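Local coordinates for trichothecene 15-O-acetyltransferase TRI3 (Fusarium sporotrichioides, PDB 3FOT), which transfers an acetyl group to the 15-hydroxyl of trichothecene intermediates in the biosynthesis of mycotoxins such as T-2 toxin, at residues P129-A134 and L162-T167; D340-L345 and M356-A361. All coordinates share one frame; numbering follows the deposited sequence. Where two conformers were deposited one is given.

Contact 1. Residues P129-A134 and L162-T167; sequences PTAKSA and LSDVST
P129 pairs with S163 in a parallel beta bridge, their CA atoms 5.3 Å apart, just before the chain turns off at T130 and bends at D164. The bond across is from T130 N to S163 O (2.9 Å, 160° at the hydrogen). S163 O also takes a weak bond from V165 N, which closes an inverse gamma turn centred on D164, and a CA-H...O contact from P129. T130 O receives a CA-H...O contact from D164 CA; D164 N is near it too, but poorly angled for a hydrogen bond. The P129 ring rests on the outgoing loop: its CB meets V165 O at 3.2 Å, while its CG abuts the backbone of T167. T130 and L162 run side by side, methyl CG2 of T130 being 3.9 Å from L162 CB. With its hydroxyl anti to the backbone N (chi1 -177°), T130 OG1 accepts from K132 N at 3.1 Å, an ST turn. L162 CD1 packs against the next bend of the loop, 3.7 Å from K132 O, with S133 O equally near. On the exposed flank the A131 methyl sits over one face of the D164 carboxylate, A131 CB 3.6 Å from D164 OD2. Polar ends are held from outside: K132 NZ by Q128 and a salt bridge to E140, and S163 OG by T177 O. S133 OG, at the N-cap of helix 134-147, binds D136 N. A glycerol, probably from the crystallisation liquor, bonds A131 N. The chain leaves strand 125-129, runs through helix 134-147 and returns along the parallel strand 158-163, a beta-alpha-beta crossover at the edge of the mixed sheet, away from the substrate site.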
loop_
_atom_site.group_PDB
_atom_site.type_symbol
_atom_site.label_atom_id
_atom_site.label_comp_id
_atom_site.label_asym_id
_atom_site.label_seq_id
_atom_site.Cartn_x
_atom_site.Cartn_y
_atom_site.Cartn_z
ATOM N N PRO A 129 1.506 -26.951 -1.753
ATOM C CA PRO A 129 0.426 -27.667 -1.071
ATOM C C PRO A 129 0.670 -27.578 0.423
ATOM O O PRO A 129 1.657 -28.130 0.918
ATOM C CB PRO A 129 0.566 -29.117 -1.565
ATOM C CG PRO A 129 1.678 -29.135 -2.542
ATOM C CD PRO A 129 2.466 -27.853 -2.398
ATOM N N THR A 130 -0.207 -26.865 1.126
ATOM C CA THR A 130 -0.021 -26.516 2.522
ATOM C C THR A 130 -1.327 -26.026 3.145
ATOM O O THR A 130 -2.177 -25.502 2.448
ATOM C CB THR A 130 1.064 -25.387 2.695
ATOM O OG1 THR A 130 1.267 -25.111 4.094
ATOM C CG2 THR A 130 0.637 -24.094 1.961
ATOM N N ALA A 131 -1.459 -26.176 4.459
ATOM C CA ALA A 131 -2.572 -25.581 5.193
ATOM C C ALA A 131 -2.310 -24.140 5.658
ATOM O O ALA A 131 -3.218 -23.497 6.154
ATOM C CB ALA A 131 -2.970 -26.473 6.394
ATOM N N LYS A 132 -1.078 -23.646 5.508
ATOM C CA LYS A 132 -0.757 -22.271 5.912
ATOM C C LYS A 132 -1.545 -21.250 5.093
ATOM O O LYS A 132 -1.789 -21.445 3.883
ATOM C CB LYS A 132 0.759 -21.985 5.899
ATOM C CG LYS A 132 1.389 -21.671 4.557
ATOM C CD LYS A 132 2.947 -21.559 4.613
ATOM C CE LYS A 132 3.610 -22.937 4.711
ATOM N NZ LYS A 132 4.997 -22.973 4.161
ATOM N N SER A 133 -1.956 -20.180 5.770
ATOM C CA SER A 133 -2.606 -19.045 5.111
ATOM C C SER A 133 -1.564 -18.163 4.403
ATOM O O SER A 133 -0.366 -18.306 4.632
ATOM C CB SER A 133 -3.346 -18.188 6.139
ATOM O OG SER A 133 -2.431 -17.468 6.947
ATOM N N ALA A 134 -2.039 -17.234 3.572
ATOM C CA ALA A 134 -1.145 -16.255 2.949
ATOM C C ALA A 134 -0.365 -15.441 4.004
ATOM O O ALA A 134 0.842 -15.207 3.848
ATOM C CB ALA A 134 -1.939 -15.333 1.986
ATOM N N LEU A 162 -1.353 -21.121 -2.590
ATOM C CA LEU A 162 -1.326 -22.084 -1.502
ATOM C C LEU A 162 -2.687 -22.735 -1.434
ATOM O O LEU A 162 -3.705 -22.061 -1.557
ATOM C CB LEU A 162 -1.069 -21.347 -0.183
ATOM C CG LEU A 162 0.059 -20.298 -0.132
ATOM C CD1 LEU A 162 0.047 -19.595 1.220
ATOM C CD2 LEU A 162 1.404 -20.958 -0.427
ATOM N N SER A 163 -2.724 -24.041 -1.216
ATOM C CA SER A 163 -4.007 -24.704 -0.981
ATOM C C SER A 163 -3.734 -25.960 -0.172
ATOM O O SER A 163 -2.714 -26.615 -0.368
ATOM C CB SER A 163 -4.752 -25.056 -2.288
ATOM O OG SER A 163 -6.116 -25.428 -2.027
ATOM N N ASP A 164 -4.675 -26.287 0.714
ATOM C CA ASP A 164 -4.519 -27.445 1.602
ATOM C C ASP A 164 -4.908 -28.736 0.877
ATOM O O ASP A 164 -5.964 -29.320 1.137
ATOM C CB ASP A 164 -5.340 -27.266 2.871
ATOM C CG ASP A 164 -4.989 -28.290 3.938
ATOM O OD1 ASP A 164 -3.998 -29.044 3.775
ATOM O OD2 ASP A 164 -5.725 -28.335 4.936
ATOM N N VAL A 165 -4.037 -29.162 -0.026
ATOM C CA VAL A 165 -4.211 -30.384 -0.799
ATOM C C VAL A 165 -2.911 -31.172 -0.669
ATOM O O VAL A 165 -1.918 -30.619 -0.208
ATOM C CB VAL A 165 -4.553 -30.093 -2.286
ATOM C CG1 VAL A 165 -5.950 -29.486 -2.411
ATOM C CG2 VAL A 165 -3.482 -29.187 -2.954
ATOM N N SER A 166 -2.914 -32.454 -1.066
ATOM C CA SER A 166 -1.748 -33.307 -0.884
ATOM C C SER A 166 -0.576 -32.918 -1.777
ATOM O O SER A 166 0.559 -32.839 -1.316
ATOM C CB SER A 166 -2.119 -34.774 -1.099
ATOM O OG SER A 166 -3.007 -35.192 -0.085
ATOM N N THR A 167 -0.860 -32.673 -3.050
ATOM C CA THR A 167 0.195 -32.417 -4.026
ATOM C C THR A 167 -0.247 -31.314 -4.984
ATOM O O THR A 167 -1.394 -30.902 -4.963
ATOM C CB THR A 167 0.516 -33.677 -4.879
ATOM O OG1 THR A 167 -0.520 -33.887 -5.848
ATOM C CG2 THR A 167 0.639 -34.929 -4.000
#

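Contact 2. Residues D340-L345 and M356-A361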
loop_
_atom_site.group_PDB
_atom_site.type_symbol
_atom_site.label_atom_id
_atom_site.label_comp_id
_atom_site.label_asym_id
_atom_site.label_seq_id
_atom_site.Cartn_x
_atom_site.Cartn_y
_atom_site.Cartn_z
ATOM N N ASP A 340 -2.931 9.794 -1.870
ATOM C CA ASP A 340 -2.881 9.437 -3.270
ATOM C C ASP A 340 -2.860 10.740 -4.069
ATOM O O ASP A 340 -3.723 11.602 -3.853
ATOM C CB ASP A 340 -4.133 8.598 -3.610
ATOM C CG ASP A 340 -4.291 8.345 -5.091
ATOM O OD1 ASP A 340 -3.326 8.527 -5.858
ATOM O OD2 ASP A 340 -5.403 7.941 -5.495
ATOM N N GLY A 341 -1.879 10.869 -4.968
ATOM C CA GLY A 341 -1.665 12.106 -5.735
ATOM C C GLY A 341 -2.273 12.124 -7.127
ATOM O O GLY A 341 -2.099 13.082 -7.892
ATOM N N ARG A 342 -3.009 11.070 -7.458
ATOM C CA ARG A 342 -3.476 10.900 -8.830
ATOM C C ARG A 342 -4.369 12.021 -9.359
ATOM O O ARG A 342 -4.346 12.293 -10.557
ATOM C CB ARG A 342 -4.158 9.547 -8.988
ATOM C CG ARG A 342 -3.140 8.446 -9.151
ATOM C CD ARG A 342 -3.783 7.064 -8.942
ATOM N NE ARG A 342 -2.777 6.015 -9.116
ATOM C CZ ARG A 342 -1.872 5.673 -8.195
ATOM N NH1 ARG A 342 -1.833 6.285 -7.014
ATOM N NH2 ARG A 342 -1.018 4.695 -8.449
ATOM N N ARG A 343 -5.122 12.666 -8.476
ATOM C CA ARG A 343 -5.999 13.774 -8.885
ATOM C C ARG A 343 -5.229 14.989 -9.438
ATOM O O ARG A 343 -5.818 15.841 -10.129
ATOM C CB ARG A 343 -6.897 14.197 -7.725
ATOM C CG ARG A 343 -8.036 13.231 -7.459
ATOM C CD ARG A 343 -8.713 13.567 -6.121
ATOM N N TRP A 344 -3.929 15.055 -9.149
ATOM C CA TRP A 344 -3.075 16.140 -9.636
ATOM C C TRP A 344 -2.442 15.841 -11.007
ATOM O O TRP A 344 -1.737 16.676 -11.588
ATOM C CB TRP A 344 -2.006 16.450 -8.595
ATOM C CG TRP A 344 -2.546 17.214 -7.428
ATOM C CD1 TRP A 344 -2.570 18.583 -7.282
ATOM C CD2 TRP A 344 -3.152 16.678 -6.241
ATOM N NE1 TRP A 344 -3.137 18.917 -6.082
ATOM C CE2 TRP A 344 -3.515 17.770 -5.427
ATOM C CE3 TRP A 344 -3.419 15.376 -5.787
ATOM C CZ2 TRP A 344 -4.123 17.607 -4.174
ATOM C CZ3 TRP A 344 -4.034 15.212 -4.548
ATOM C CH2 TRP A 344 -4.383 16.329 -3.753
ATOM N N LEU A 345 -2.695 14.636 -11.520
ATOM C CA LEU A 345 -2.226 14.252 -12.842
ATOM C C LEU A 345 -3.271 14.601 -13.906
ATOM O O LEU A 345 -4.451 14.699 -13.610
ATOM C CB LEU A 345 -1.951 12.737 -12.893
ATOM C CG LEU A 345 -0.981 12.156 -11.869
ATOM C CD1 LEU A 345 -0.874 10.633 -12.100
ATOM C CD2 LEU A 345 0.391 12.770 -11.916
ATOM N N MET A 356 4.426 4.685 -8.158
ATOM C CA MET A 356 4.135 5.500 -6.976
ATOM C C MET A 356 3.577 6.840 -7.412
ATOM O O MET A 356 4.155 7.499 -8.264
ATOM C CB MET A 356 5.426 5.754 -6.197
ATOM C CG MET A 356 5.261 6.529 -4.938
ATOM S SD MET A 356 5.037 5.449 -3.516
ATOM C CE MET A 356 6.597 4.561 -3.472
ATOM N N CYS A 357 2.479 7.258 -6.794
ATOM C CA CYS A 357 1.956 8.596 -7.037
ATOM C C CYS A 357 1.359 9.073 -5.724
ATOM O O CYS A 357 0.158 8.956 -5.491
ATOM C CB CYS A 357 0.934 8.628 -8.181
ATOM S SG CYS A 357 0.457 10.373 -8.517
ATOM N N GLN A 358 2.241 9.554 -4.856
ATOM C CA GLN A 358 1.876 9.911 -3.488
ATOM C C GLN A 358 2.302 11.320 -3.169
ATOM O O GLN A 358 3.287 11.824 -3.709
ATOM C CB GLN A 358 2.538 8.971 -2.479
ATOM C CG GLN A 358 2.069 7.510 -2.644
ATOM C CD GLN A 358 0.695 7.308 -2.054
ATOM O OE1 GLN A 358 0.483 7.609 -0.870
ATOM N NE2 GLN A 358 -0.254 6.799 -2.862
ATOM N N THR A 359 1.539 11.948 -2.287
ATOM C CA THR A 359 1.977 13.225 -1.751
ATOM C C THR A 359 1.665 13.260 -0.273
ATOM O O THR A 359 1.475 12.195 0.338
ATOM C CB THR A 359 1.446 14.440 -2.580
ATOM O OG1 THR A 359 1.997 15.648 -2.044
ATOM C CG2 THR A 359 -0.043 14.518 -2.598
ATOM N N ALA A 360 1.630 14.465 0.309
ATOM C CA ALA A 360 1.742 14.633 1.751
ATOM C C ALA A 360 0.722 15.673 2.222
ATOM O O ALA A 360 0.335 16.560 1.458
ATOM C CB ALA A 360 3.145 15.093 2.095
ATOM N N ALA A 361 0.253 15.518 3.463
ATOM C CA ALA A 361 -0.569 16.525 4.146
ATOM C C ALA A 361 -0.214 16.456 5.623
ATOM O O ALA A 361 0.434 15.508 6.059
ATOM C CB ALA A 361 -2.083 16.253 3.951
#
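G341 N donates to C357 O across the contact (2.8 Å, 167° at the hydrogen), beside the antiparallel, non-hydrogen-bonded pair D340 and Q358. The salt bridge of D340 with R342 is internal to 340-345. D340 OD1 is gripped twice, from opposite faces of the carboxylate: by R342 N at 3.0 Å, an Asx turn, and by R342 NH1 at 2.9 Å, the salt bridge, lying in the guanidinium plane. NH1 also pairs with D190, which in turn bonds C357 N and Q358 NE2; F353 O takes R342 NH2. This web fixes the guanidinium, and C357 CB sits over one face of it, 3.8 Å above the plane near the rim. Swung anti to the backbone N (chi1 -175°), C357 SG rests 3.5 Å from the backbone G341 C and makes an apolar contact, 3.8 Å, with L345 CD1. T359 CG2 approaches the W344 ring loosely and obliquely. D190 and H186 fit the HXXXD motif of the BAHD superfamily, so the web probably steadies that loop. Strand 358-365 pairs with strand 333-340 and packs against helix 406-423, which carries the substrate-binding H414, close to Q358.

Going from the N terminus, contact 1 comes first, closing a 27-residue excursion from strand 125-129 through helix 134-147 and back along strand 158-163, at the edge of the six-stranded mixed sheet. Contact 2 follows, closing a much shorter loop of 10 residues that holds helix 347-350 and joins the ends of the antiparallel strands 333-340 and 358-365. The loops stand in series, neither nested nor crossing. Contact 1 and contact 2 lie on opposite sides of the chain's centre, with about 38 Å between the centres of contact 1 and contact 2 and about 22 Å between their nearest atoms. Strand 177-184, next to 158-163, leads toward D190, which bonds to both segments of contact 2.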